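Local atomic coordinates of glutamate racemase (Campylobacter jejuni, PDB entry 3UHF), a protein that belongs to the Asp/Glu/hydantoin racemase family of two-domain alpha/beta enzymes and, in this model, holds D-glutamic acid in a pocket. Residues L90-N95 against F111-V116; I117-E122 against V232-E237; E134-A139 against T195-L200; L164-F169 against Y189-I194. All blocks are in the same frame, centred on the assembly; numbering follows the deposited sequence. Where two conformers were deposited one is given.

Contact 1 of 4, residues L90-N95 against F111-V116; sequences LIIACN and FPVYGV. With DGL (D-glutamic acid), chain C.
Leu90 sets its CB against the ring of Phe111, whose CE1 lies 3.7 Å away. Phe111 CG sits between its own backbone N and carbonyl carbon (chi1 42°), a torsion that brings the ring back beside the strand, where Leu90 CB approaches it obliquely. On the same face of the sheet stands Val113. One position further on, Ile91 and Tyr114 occupy the other face: Ile91 CD1 comes to the edge of the phenol ring, close to its plane, and is 4.0 Å from Tyr114 CB. Ile92 turns back to the Val113 side, the two side chains crossing at a slant with Ile92 CG1 3.9 Å from Val113 CG1.

This alternation follows a parallel beta pairing. Leu90 N donates to Pro112 O (3.0 Å), Leu90 O receives Tyr114 N (3.0 Å), and Ile92 N closes the series by donating to Tyr114 O at 2.7 Å. Past the pairing, Val116 turns toward the first segment, and its CG2 comes 3.6 Å from Ala93 O. Here strand gives way to the ligand pocket: Cys94 is an N-cap residue, and Asn95 N donates to DGL O at 3.1 Å.

The unit is a beta-alpha-beta crossover, its connection made of helices 95-100 and 102-108. Strand 113-114 borders the five-stranded sheet, strand 26-31 pairs with the other side of strand 89-92, and helix 227-238 covers the face carrying Ile91 and Tyr114.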
loop_
_atom_site.group_PDB
_atom_site.type_symbol
_atom_site.label_atom_id
_atom_site.label_comp_id
_atom_site.label_asym_id
_atom_site.label_seq_id
_atom_site.Cartn_x
_atom_site.Cartn_y
_atom_site.Cartn_z
ATOM N N LEU A 90 -1.212 3.276 13.458
ATOM C CA LEU A 90 -1.853 2.428 12.466
ATOM C C LEU A 90 -1.434 2.846 11.068
ATOM O O LEU A 90 -1.540 4.021 10.694
ATOM C CB LEU A 90 -3.369 2.514 12.594
ATOM C CG LEU A 90 -4.147 1.767 11.505
ATOM C CD1 LEU A 90 -3.797 0.285 11.520
ATOM C CD2 LEU A 90 -5.645 1.971 11.693
ATOM N N ILE A 91 -0.967 1.870 10.297
ATOM C CA ILE A 91 -0.611 2.089 8.911
ATOM C C ILE A 91 -1.694 1.493 8.022
ATOM O O ILE A 91 -2.024 0.304 8.135
ATOM C CB ILE A 91 0.722 1.415 8.555
ATOM C CG1 ILE A 91 1.827 1.877 9.501
ATOM C CG2 ILE A 91 1.089 1.695 7.095
ATOM C CD1 ILE A 91 1.946 3.382 9.592
ATOM N N ILE A 92 -2.263 2.328 7.165
ATOM C CA ILE A 92 -3.230 1.862 6.167
ATOM C C ILE A 92 -2.448 1.497 4.905
ATOM O O ILE A 92 -2.098 2.369 4.111
ATOM C CB ILE A 92 -4.267 2.959 5.846
ATOM C CG1 ILE A 92 -4.892 3.497 7.145
ATOM C CG2 ILE A 92 -5.343 2.439 4.893
ATOM C CD1 ILE A 92 -5.575 2.425 7.990
ATOM N N ALA A 93 -2.137 0.211 4.752
ATOM C CA ALA A 93 -1.344 -0.273 3.622
ATOM C C ALA A 93 -2.102 -0.093 2.316
ATOM O O ALA A 93 -1.510 0.039 1.252
ATOM C CB ALA A 93 -0.985 -1.764 3.816
ATOM N N CYS A 94 -3.424 -0.105 2.417
ATOM C CA CYS A 94 -4.307 -0.121 1.256
ATOM C C CYS A 94 -4.371 1.254 0.596
ATOM O O CYS A 94 -4.698 2.235 1.256
ATOM C CB CYS A 94 -5.701 -0.538 1.710
ATOM S SG CYS A 94 -6.902 -0.683 0.369
ATOM N N ASN A 95 -4.067 1.322 -0.698
ATOM C CA ASN A 95 -4.119 2.590 -1.408
ATOM C C ASN A 95 -5.556 3.058 -1.555
ATOM O O ASN A 95 -5.822 4.258 -1.557
ATOM C CB ASN A 95 -3.463 2.478 -2.787
ATOM C CG ASN A 95 -1.999 2.064 -2.701
ATOM O OD1 ASN A 95 -1.689 0.903 -2.445
ATOM N ND2 ASN A 95 -1.094 3.020 -2.914
ATOM N N PHE A 111 -4.309 7.702 18.128
ATOM C CA PHE A 111 -2.908 7.466 17.798
ATOM C C PHE A 111 -2.716 7.845 16.331
ATOM O O PHE A 111 -3.697 7.974 15.604
ATOM C CB PHE A 111 -2.529 6.005 18.051
ATOM C CG PHE A 111 -3.567 5.030 17.600
ATOM C CD1 PHE A 111 -3.707 4.715 16.254
ATOM C CD2 PHE A 111 -4.408 4.425 18.522
ATOM C CE1 PHE A 111 -4.675 3.819 15.836
ATOM C CE2 PHE A 111 -5.373 3.526 18.110
ATOM C CZ PHE A 111 -5.503 3.219 16.764
ATOM N N PRO A 112 -1.461 8.067 15.900
ATOM C CA PRO A 112 -1.252 8.450 14.501
ATOM C C PRO A 112 -1.764 7.396 13.527
ATOM O O PRO A 112 -1.640 6.201 13.793
ATOM C CB PRO A 112 0.272 8.559 14.393
ATOM C CG PRO A 112 0.725 8.880 15.790
ATOM C CD PRO A 112 -0.217 8.138 16.690
ATOM N N VAL A 113 -2.335 7.853 12.418
ATOM C CA VAL A 113 -2.777 6.979 11.338
ATOM C C VAL A 113 -2.169 7.503 10.045
ATOM O O VAL A 113 -2.347 8.672 9.703
ATOM C CB VAL A 113 -4.301 6.963 11.226
ATOM C CG1 VAL A 113 -4.761 6.058 10.065
ATOM C CG2 VAL A 113 -4.927 6.508 12.548
ATOM N N TYR A 114 -1.433 6.648 9.341
ATOM C CA TYR A 114 -0.782 7.032 8.087
ATOM C C TYR A 114 -1.217 6.095 6.977
ATOM O O TYR A 114 -1.292 4.883 7.195
ATOM C CB TYR A 114 0.737 6.944 8.222
ATOM C CG TYR A 114 1.304 7.938 9.214
ATOM C CD1 TYR A 114 1.299 9.296 8.930
ATOM C CD2 TYR A 114 1.824 7.520 10.432
ATOM C CE1 TYR A 114 1.807 10.221 9.834
ATOM C CE2 TYR A 114 2.339 8.442 11.348
ATOM C CZ TYR A 114 2.324 9.783 11.035
ATOM O OH TYR A 114 2.828 10.699 11.926
ATOM N N GLY A 115 -1.497 6.665 5.803
ATOM C CA GLY A 115 -1.790 5.897 4.598
ATOM C C GLY A 115 -0.531 5.857 3.750
ATOM O O GLY A 115 0.548 6.229 4.238
ATOM N N VAL A 116 -0.654 5.423 2.498
ATOM C CA VAL A 116 0.505 5.257 1.632
ATOM C C VAL A 116 0.559 6.246 0.466
ATOM O O VAL A 116 1.507 6.236 -0.317
ATOM C CB VAL A 116 0.593 3.819 1.075
ATOM C CG1 VAL A 116 0.964 2.835 2.189
ATOM C CG2 VAL A 116 -0.736 3.414 0.400
HETATM N N DGL C . -5.629 -3.097 -1.322
HETATM C CA DGL C . -6.191 -2.468 -2.521
HETATM C C DGL C . -5.357 -1.262 -2.922
HETATM O O DGL C . -4.189 -1.136 -2.528
HETATM C CB DGL C . -6.235 -3.456 -3.687
HETATM C CG DGL C . -7.255 -4.576 -3.491
HETATM C CD DGL C . -8.651 -4.013 -3.333
HETATM O OE1 DGL C . -9.160 -3.989 -2.190
HETATM O OE2 DGL C . -9.221 -3.558 -4.348
HETATM O OXT DGL C . -5.828 -0.419 -3.673
#

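Contact 2 of 4, residues I117-E122 against V232-E237; sequences IDAGVE and VEFLKE
Ala119 and Phe234 meet where two helices cross almost at right angles, with segment axes 9.2 Å apart at closest approach and N-to-C directions 100° from one another. This is helix-helix packing in a two-domain alpha/beta fold: helix 117-128 leads from strand 113-114 of one sheet to strand 135-139 of the other, and helix 227-238 leads from strand 223-226 back to strand 249-254.

The apolar part is compact. Ala119 CB rests against Phe234 CB, 3.6 Å away, and against Phe234 CG. Phe234 CG is anti to its backbone N (chi1 179°), which sends the ring obliquely across helix 117-128, past Ala119 CA, with the carboxylates of Asp118 and Glu122 meeting its CE1 and CD1.

Carboxylate-ring contacts come next. Glu122 OE1 approaches Phe234 CD1 to 3.7 Å from an oblique direction. In the conformer described, one of two, Asp118 OD2 lies near the plane of the ring, at its edge.

The last kind is acidic. Glu122 and Glu237 extend from opposite directions with nearly coplanar carboxylates. Lys126 makes a salt bridge to each, and Arg238 makes another to Glu122; these cations probably ease the crowding of negative charge. Even so, the approach is close, consistent with one of the two acids being protonated: Glu122 OE2 is 2.6 Å from Glu237 OE2.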
loop_
_atom_site.group_PDB
_atom_site.type_symbol
_atom_site.label_atom_id
_atom_site.label_comp_id
_atom_site.label_asym_id
_atom_site.label_seq_id
_atom_site.Cartn_x
_atom_site.Cartn_y
_atom_site.Cartn_z
ATOM N N ILE A 117 -0.445 7.105 0.343
ATOM C CA ILE A 117 -0.508 7.985 -0.820
ATOM C C ILE A 117 0.463 9.169 -0.709
ATOM O O ILE A 117 1.220 9.435 -1.642
ATOM C CB ILE A 117 -1.945 8.470 -1.089
ATOM C CG1 ILE A 117 -2.819 7.261 -1.448
ATOM C CG2 ILE A 117 -1.961 9.484 -2.215
ATOM C CD1 ILE A 117 -4.284 7.586 -1.654
ATOM N N ASP A 118 0.436 9.875 0.416
ATOM C CA ASP A 118 1.364 10.988 0.641
ATOM C C ASP A 118 2.805 10.491 0.489
ATOM O O ASP A 118 3.620 11.094 -0.228
ATOM C CB ASP A 118 1.118 11.589 2.025
ATOM C CG ASP A 118 1.874 12.890 2.261
ATOM O OD1 ASP A 118 2.698 13.285 1.407
ATOM O OD2 ASP A 118 1.640 13.519 3.321
ATOM N N ALA A 119 3.099 9.363 1.127
ATOM C CA ALA A 119 4.421 8.763 1.033
ATOM C C ALA A 119 4.833 8.464 -0.407
ATOM O O ALA A 119 5.973 8.710 -0.793
ATOM C CB ALA A 119 4.466 7.487 1.865
ATOM N N GLY A 120 3.919 7.898 -1.189
ATOM C CA GLY A 120 4.216 7.561 -2.571
ATOM C C GLY A 120 4.479 8.801 -3.420
ATOM O O GLY A 120 5.354 8.815 -4.283
ATOM N N VAL A 121 3.708 9.853 -3.188
ATOM C CA VAL A 121 3.968 11.123 -3.869
ATOM C C VAL A 121 5.342 11.699 -3.502
ATOM O O VAL A 121 6.111 12.115 -4.380
ATOM C CB VAL A 121 2.847 12.139 -3.582
ATOM C CG1 VAL A 121 3.233 13.522 -4.092
ATOM C CG2 VAL A 121 1.545 11.653 -4.231
ATOM N N GLU A 122 5.650 11.718 -2.210
ATOM C CA GLU A 122 6.958 12.175 -1.746
ATOM C C GLU A 122 8.092 11.379 -2.407
ATOM O O GLU A 122 9.083 11.955 -2.853
ATOM C CB GLU A 122 7.070 12.062 -0.219
ATOM C CG GLU A 122 8.506 12.222 0.286
ATOM C CD GLU A 122 8.636 12.098 1.788
ATOM O OE1 GLU A 122 7.643 12.348 2.510
ATOM O OE2 GLU A 122 9.746 11.753 2.241
ATOM N N VAL A 232 8.046 3.413 4.282
ATOM C CA VAL A 232 9.189 3.254 5.191
ATOM C C VAL A 232 9.973 4.569 5.322
ATOM O O VAL A 232 10.270 5.017 6.428
ATOM C CB VAL A 232 10.146 2.116 4.763
ATOM C CG1 VAL A 232 11.446 2.195 5.545
ATOM C CG2 VAL A 232 9.485 0.744 4.959
ATOM N N GLU A 233 10.287 5.198 4.195
ATOM C CA GLU A 233 11.073 6.433 4.231
ATOM C C GLU A 233 10.291 7.560 4.906
ATOM O O GLU A 233 10.839 8.357 5.668
ATOM C CB GLU A 233 11.479 6.838 2.819
ATOM C CG GLU A 233 12.343 5.801 2.126
ATOM C CD GLU A 233 13.604 5.498 2.926
ATOM O OE1 GLU A 233 14.369 6.448 3.209
ATOM O OE2 GLU A 233 13.820 4.319 3.286
ATOM N N PHE A 234 9.001 7.609 4.600
ATOM C CA PHE A 234 8.066 8.568 5.181
ATOM C C PHE A 234 8.013 8.457 6.705
ATOM O O PHE A 234 8.064 9.467 7.417
ATOM C CB PHE A 234 6.684 8.315 4.548
ATOM C CG PHE A 234 5.578 9.211 5.053
ATOM C CD1 PHE A 234 5.162 10.304 4.306
ATOM C CD2 PHE A 234 4.925 8.930 6.240
ATOM C CE1 PHE A 234 4.136 11.114 4.748
ATOM C CE2 PHE A 234 3.901 9.740 6.691
ATOM C CZ PHE A 234 3.503 10.832 5.941
ATOM N N LEU A 235 7.901 7.231 7.213
ATOM C CA LEU A 235 7.810 7.021 8.655
ATOM C C LEU A 235 9.076 7.423 9.398
ATOM O O LEU A 235 9.006 7.992 10.493
ATOM C CB LEU A 235 7.474 5.564 8.968
ATOM C CG LEU A 235 6.043 5.213 8.553
ATOM C CD1 LEU A 235 5.781 3.725 8.724
ATOM C CD2 LEU A 235 5.058 6.041 9.363
ATOM N N LYS A 236 10.232 7.123 8.812
ATOM C CA LYS A 236 11.501 7.489 9.445
ATOM C C LYS A 236 11.635 8.999 9.610
ATOM O O LYS A 236 12.271 9.487 10.551
ATOM C CB LYS A 236 12.683 6.900 8.670
ATOM C CG LYS A 236 12.724 5.368 8.737
ATOM C CD LYS A 236 14.007 4.767 8.173
ATOM C CE LYS A 236 13.985 4.734 6.656
ATOM N NZ LYS A 236 15.040 3.838 6.094
ATOM N N GLU A 237 11.014 9.746 8.706
ATOM C CA GLU A 237 11.060 11.203 8.768
ATOM C C GLU A 237 10.013 11.803 9.712
ATOM O O GLU A 237 10.260 12.820 10.353
ATOM C CB GLU A 237 10.860 11.782 7.372
ATOM C CG GLU A 237 11.915 11.372 6.373
ATOM C CD GLU A 237 11.417 11.501 4.946
ATOM O OE1 GLU A 237 12.189 11.206 4.008
ATOM O OE2 GLU A 237 10.242 11.889 4.773
#

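Contact 3 of 4, residues E134-A139 against T195-L200; sequences EILVIA and TTPDAL
Glu134 is gripped at its backbone by Asp198: Glu134 N donates to Asp198 OD2 at 2.8 Å, nearly straight (169°), and that oxygen accepts the bond through its anti lone pair. Asp198 CG is anti to its carbonyl carbon (chi1 -63°), which carries the carboxylate back across to the start of the first segment. The carbonyl of Glu134 takes two donors, Ala199 N at 3.1 Å and Asp198 N in a weak, bent bond (129°). The Ala199 bond opens the parallel pairing, and the two bonds of Asp198 are additional to it.

Ile135 comes next, bridged with Ala199 on one face of the sheet; its CA lies 3.5 Å from Ala199 O, in a CA-H...O contact. That same oxygen receives Leu136 N at 2.9 Å. The pairing is parallel and joins strands 135-139 and 199-202, the two inner strands of the four-stranded sheet in the second alpha/beta domain. Helix 117-128 packs on the face with Ile135 and Ala199, and helix 211-218 on the face with Leu136 and Leu200.

Leu136 touches two partners. Its CB rests 3.7 Å from Pro197 CG, while its CD2 meets Leu200 CD1 at 3.6 Å, the two leucines lying side by side and pointing the same way. Further along, Ile138 slants across the end of Leu200, and its CG1, CG2 and CD1 all gather round the one methyl, with Ile138 CG1 nearest at 3.9 Å from Leu200 CD1.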
loop_
_atom_site.group_PDB
_atom_site.type_symbol
_atom_site.label_atom_id
_atom_site.label_comp_id
_atom_site.label_asym_id
_atom_site.label_seq_id
_atom_site.Cartn_x
_atom_site.Cartn_y
_atom_site.Cartn_z
ATOM N N GLU A 134 7.569 12.827 -16.682
ATOM C CA GLU A 134 6.303 12.129 -16.890
ATOM C C GLU A 134 6.010 11.129 -15.777
ATOM O O GLU A 134 6.849 10.292 -15.455
ATOM C CB GLU A 134 6.356 11.362 -18.213
ATOM C CG GLU A 134 6.793 12.188 -19.407
ATOM C CD GLU A 134 5.622 12.717 -20.204
ATOM O OE1 GLU A 134 4.485 12.249 -19.967
ATOM O OE2 GLU A 134 5.837 13.610 -21.054
ATOM N N ILE A 135 4.807 11.195 -15.215
ATOM C CA ILE A 135 4.392 10.229 -14.213
ATOM C C ILE A 135 3.169 9.445 -14.694
ATOM O O ILE A 135 2.212 10.023 -15.202
ATOM C CB ILE A 135 3.993 10.932 -12.895
ATOM C CG1 ILE A 135 5.164 11.742 -12.345
ATOM C CG2 ILE A 135 3.503 9.916 -11.842
ATOM C CD1 ILE A 135 4.782 12.588 -11.159
ATOM N N LEU A 136 3.208 8.131 -14.523
ATOM C CA LEU A 136 2.023 7.300 -14.723
ATOM C C LEU A 136 1.629 6.726 -13.363
ATOM O O LEU A 136 2.445 6.095 -12.685
ATOM C CB LEU A 136 2.309 6.174 -15.716
ATOM C CG LEU A 136 1.194 5.120 -15.814
ATOM C CD1 LEU A 136 -0.110 5.797 -16.209
ATOM C CD2 LEU A 136 1.593 4.035 -16.815
ATOM N N VAL A 137 0.398 6.995 -12.941
ATOM C CA VAL A 137 -0.117 6.419 -11.710
ATOM C C VAL A 137 -1.062 5.292 -12.102
ATOM O O VAL A 137 -1.990 5.521 -12.866
ATOM C CB VAL A 137 -0.929 7.444 -10.915
ATOM C CG1 VAL A 137 -1.443 6.818 -9.627
ATOM C CG2 VAL A 137 -0.068 8.676 -10.612
ATOM N N ILE A 138 -0.810 4.077 -11.620
ATOM C CA ILE A 138 -1.754 2.975 -11.870
ATOM C C ILE A 138 -2.310 2.489 -10.543
ATOM O O ILE A 138 -1.580 2.411 -9.558
ATOM C CB ILE A 138 -1.124 1.815 -12.680
ATOM C CG1 ILE A 138 0.131 1.266 -11.975
ATOM C CG2 ILE A 138 -0.831 2.296 -14.102
ATOM C CD1 ILE A 138 0.674 -0.060 -12.580
ATOM N N ALA A 139 -3.604 2.162 -10.512
ATOM C CA ALA A 139 -4.265 1.897 -9.249
ATOM C C ALA A 139 -5.631 1.299 -9.518
ATOM O O ALA A 139 -6.001 1.094 -10.666
ATOM C CB ALA A 139 -4.418 3.202 -8.439
ATOM N N THR A 195 2.147 6.913 -23.319
ATOM C CA THR A 195 3.548 7.280 -23.440
ATOM C C THR A 195 4.334 6.643 -22.300
ATOM O O THR A 195 3.796 6.436 -21.213
ATOM C CB THR A 195 3.742 8.805 -23.448
ATOM O OG1 THR A 195 3.007 9.388 -22.370
ATOM C CG2 THR A 195 3.244 9.399 -24.762
ATOM N N THR A 196 5.599 6.323 -22.551
ATOM C CA THR A 196 6.442 5.700 -21.535
ATOM C C THR A 196 6.799 6.707 -20.449
ATOM O O THR A 196 7.348 7.762 -20.739
ATOM C CB THR A 196 7.729 5.134 -22.153
ATOM O OG1 THR A 196 7.384 4.150 -23.137
ATOM C CG2 THR A 196 8.592 4.487 -21.082
ATOM N N PRO A 197 6.486 6.383 -19.188
ATOM C CA PRO A 197 6.691 7.382 -18.135
ATOM C C PRO A 197 8.100 7.359 -17.545
ATOM O O PRO A 197 8.813 6.359 -17.640
ATOM C CB PRO A 197 5.667 6.965 -17.080
ATOM C CG PRO A 197 5.598 5.484 -17.220
ATOM C CD PRO A 197 5.771 5.194 -18.691
ATOM N N ASP A 198 8.501 8.474 -16.941
ATOM C CA ASP A 198 9.749 8.513 -16.198
ATOM C C ASP A 198 9.599 7.840 -14.841
ATOM O O ASP A 198 10.561 7.273 -14.309
ATOM C CB ASP A 198 10.232 9.957 -16.045
ATOM C CG ASP A 198 10.538 10.600 -17.386
ATOM O OD1 ASP A 198 11.528 10.180 -18.021
ATOM O OD2 ASP A 198 9.789 11.512 -17.810
ATOM N N ALA A 199 8.392 7.906 -14.279
ATOM C CA ALA A 199 8.090 7.198 -13.039
ATOM C C ALA A 199 6.733 6.511 -13.120
ATOM O O ALA A 199 5.765 7.086 -13.614
ATOM C CB ALA A 199 8.117 8.142 -11.852
ATOM N N LEU A 200 6.672 5.284 -12.617
ATOM C CA LEU A 200 5.400 4.550 -12.545
ATOM C C LEU A 200 5.071 4.344 -11.075
ATOM O O LEU A 200 5.801 3.646 -10.360
ATOM C CB LEU A 200 5.555 3.199 -13.233
ATOM C CG LEU A 200 4.365 2.235 -13.157
ATOM C CD1 LEU A 200 3.158 2.835 -13.845
ATOM C CD2 LEU A 200 4.747 0.911 -13.798
#

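Contact 4 of 4, residues L164-F169 against Y189-I194; sequences LATGLF and YYFKNI
Tyr190 spreads its ring under the backbone of Thr166: Thr166 CA stands 3.6 Å from the ring centroid and only 10° off the normal, a clear CH-pi contact over the face. Tyr189 CD2 lies over the opposite face, so the ring is sandwiched between Tyr189 and Thr166. At the far end the phenol OH accepts a hydrogen bond from Leu168 N at 3.0 Å, anchoring the end of the ring. Phe169 adds a T-shaped partner, the edge of Tyr190 directed at its face with planes 80° apart and centroids separated by 5.4 Å.

The setting is a beta-alpha-beta unit of the second domain. Strand 161-165, at the border of its sheet, runs out through a type I turn from Thr166 to Phe169 into helices 169-174 and 181-191, and the chain then returns to strand 199-202. The contact therefore brings the C-terminal part of helix 181-191 against the loop leaving the strand.

Leu164, in the conformer described (one of two), reaches Ile194 tip to tip, with Leu164 CD1 3.6 Å from Ile194 CD1. Phe191 CG is anti to its carbonyl carbon (chi1 -59°), and this torsion turns the ring toward Thr166 and Phe169, which it meets with CE2 and CZ. Thr166 CG2 comes within 3.9 Å of Phe191 CE2 from an oblique direction, and Phe191 CZ meets the edge of the Phe169 ring, 4.0 Å from CE1 of Phe169.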
loop_
_atom_site.group_PDB
_atom_site.type_symbol
_atom_site.label_atom_id
_atom_site.label_comp_id
_atom_site.label_asym_id
_atom_site.label_seq_id
_atom_site.Cartn_x
_atom_site.Cartn_y
_atom_site.Cartn_z
ATOM N N LEU A 164 -4.257 6.062 -14.479
ATOM C CA LEU A 164 -5.002 4.981 -15.129
ATOM C C LEU A 164 -5.441 3.925 -14.126
ATOM O O LEU A 164 -4.648 3.479 -13.296
ATOM C CB LEU A 164 -4.169 4.300 -16.224
ATOM C CG LEU A 164 -3.989 4.978 -17.585
ATOM C CD1 LEU A 164 -3.194 4.078 -18.509
ATOM C CD2 LEU A 164 -5.326 5.312 -18.212
ATOM N N ALA A 165 -6.704 3.527 -14.211
ATOM C CA ALA A 165 -7.200 2.396 -13.441
ATOM C C ALA A 165 -6.774 1.140 -14.188
ATOM O O ALA A 165 -7.072 0.995 -15.363
ATOM C CB ALA A 165 -8.716 2.453 -13.327
ATOM N N THR A 166 -6.067 0.242 -13.510
ATOM C CA THR A 166 -5.655 -1.014 -14.126
ATOM C C THR A 166 -6.208 -2.126 -13.241
ATOM O O THR A 166 -5.468 -2.873 -12.620
ATOM C CB THR A 166 -4.127 -1.113 -14.244
ATOM O OG1 THR A 166 -3.535 -0.991 -12.945
ATOM C CG2 THR A 166 -3.588 0.019 -15.138
ATOM N N GLY A 167 -7.534 -2.216 -13.201
ATOM C CA GLY A 167 -8.225 -2.995 -12.192
ATOM C C GLY A 167 -7.987 -4.492 -12.188
ATOM O O GLY A 167 -7.956 -5.118 -11.120
ATOM N N LEU A 168 -7.800 -5.066 -13.371
ATOM C CA LEU A 168 -7.658 -6.515 -13.496
ATOM C C LEU A 168 -6.358 -7.018 -12.885
ATOM O O LEU A 168 -6.227 -8.202 -12.590
ATOM C CB LEU A 168 -7.737 -6.956 -14.958
ATOM C CG LEU A 168 -9.034 -7.649 -15.382
ATOM C CD1 LEU A 168 -9.346 -8.817 -14.465
ATOM C CD2 LEU A 168 -10.186 -6.673 -15.373
ATOM N N PHE A 169 -5.389 -6.124 -12.704
ATOM C CA PHE A 169 -4.124 -6.535 -12.108
ATOM C C PHE A 169 -4.345 -7.147 -10.721
ATOM O O PHE A 169 -3.627 -8.057 -10.326
ATOM C CB PHE A 169 -3.138 -5.365 -11.987
ATOM C CG PHE A 169 -2.529 -4.910 -13.295
ATOM C CD1 PHE A 169 -1.774 -3.728 -13.333
ATOM C CD2 PHE A 169 -2.673 -5.641 -14.458
ATOM C CE1 PHE A 169 -1.196 -3.296 -14.517
ATOM C CE2 PHE A 169 -2.084 -5.219 -15.653
ATOM C CZ PHE A 169 -1.349 -4.031 -15.672
ATOM N N TYR A 189 -3.454 -4.110 -23.070
ATOM C CA TYR A 189 -4.807 -3.590 -22.979
ATOM C C TYR A 189 -4.834 -2.247 -22.262
ATOM O O TYR A 189 -5.415 -1.284 -22.766
ATOM C CB TYR A 189 -5.707 -4.593 -22.252
ATOM C CG TYR A 189 -7.104 -4.091 -21.942
ATOM C CD1 TYR A 189 -8.087 -4.059 -22.923
ATOM C CD2 TYR A 189 -7.444 -3.685 -20.655
ATOM C CE1 TYR A 189 -9.371 -3.617 -22.637
ATOM C CE2 TYR A 189 -8.727 -3.241 -20.359
ATOM C CZ TYR A 189 -9.684 -3.210 -21.355
ATOM O OH TYR A 189 -10.957 -2.776 -21.067
ATOM N N TYR A 190 -4.219 -2.175 -21.089
ATOM C CA TYR A 190 -4.265 -0.938 -20.318
ATOM C C TYR A 190 -3.340 0.136 -20.881
ATOM O O TYR A 190 -3.642 1.315 -20.789
ATOM C CB TYR A 190 -3.923 -1.173 -18.844
ATOM C CG TYR A 190 -5.023 -1.881 -18.088
ATOM C CD1 TYR A 190 -4.806 -3.120 -17.507
ATOM C CD2 TYR A 190 -6.285 -1.318 -17.994
ATOM C CE1 TYR A 190 -5.825 -3.775 -16.824
ATOM C CE2 TYR A 190 -7.314 -1.962 -17.317
ATOM C CZ TYR A 190 -7.076 -3.186 -16.736
ATOM O OH TYR A 190 -8.101 -3.821 -16.064
ATOM N N PHE A 191 -2.221 -0.272 -21.468
ATOM C CA PHE A 191 -1.164 0.696 -21.770
ATOM C C PHE A 191 -1.039 1.024 -23.255
ATOM O O PHE A 191 -0.078 1.663 -23.684
ATOM C CB PHE A 191 0.172 0.188 -21.231
ATOM C CG PHE A 191 0.182 -0.056 -19.744
ATOM C CD1 PHE A 191 0.896 -1.124 -19.217
ATOM C CD2 PHE A 191 -0.502 0.785 -18.870
ATOM C CE1 PHE A 191 0.921 -1.360 -17.847
ATOM C CE2 PHE A 191 -0.473 0.562 -17.492
ATOM C CZ PHE A 191 0.237 -0.521 -16.977
ATOM N N LYS A 192 -2.001 0.570 -24.051
ATOM C CA LYS A 192 -1.984 0.883 -25.470
ATOM C C LYS A 192 -2.054 2.398 -25.681
ATOM O O LYS A 192 -2.859 3.086 -25.053
ATOM C CB LYS A 192 -3.123 0.164 -26.192
ATOM C CG LYS A 192 -2.623 -0.687 -27.356
ATOM C CD LYS A 192 -1.393 -1.511 -26.953
ATOM C CE LYS A 192 -0.599 -1.981 -28.172
ATOM N NZ LYS A 192 -1.441 -2.714 -29.165
ATOM N N ASN A 193 -1.190 2.910 -26.544
ATOM C CA ASN A 193 -1.148 4.341 -26.816
ATOM C C ASN A 193 -0.911 5.174 -25.557
ATOM O O ASN A 193 -1.394 6.303 -25.429
ATOM C CB ASN A 193 -2.421 4.793 -27.538
ATOM C CG ASN A 193 -2.689 3.988 -28.791
ATOM O OD1 ASN A 193 -3.806 3.521 -29.013
ATOM N ND2 ASN A 193 -1.658 3.810 -29.612
ATOM N N ILE A 194 -0.177 4.602 -24.613
ATOM C CA ILE A 194 0.272 5.388 -23.481
ATOM C C ILE A 194 1.743 5.699 -23.671
ATOM O O ILE A 194 2.497 4.868 -24.171
ATOM C CB ILE A 194 0.022 4.694 -22.129
ATOM C CG1 ILE A 194 -0.241 5.745 -21.066
ATOM C CG2 ILE A 194 1.192 3.810 -21.711
ATOM C CD1 ILE A 194 -0.030 5.249 -19.681
#

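From the N terminus, contact 1 closes first, bounding a short helical connection between two neighbouring strands of the five-stranded sheet. Contact 2 opens directly after it and closes last, spanning over a hundred residues. Contact 3 lies within that span and contact 4 within contact 3, so the later three nest and none cross. Contacts 1 and 2 touch, Ile91 CD1 lying 3.9 Å from Leu235 CD1, which joins the first sheet to the paired helices that connect the domains. Contacts 3 and 4 meet through neighbouring strands 135-139 and 161-165, where Val137 O and Leu164 N (2.8 Å) probably form a hydrogen bond. Contacts 1 and 3, with centres about 24 Å apart, do not touch.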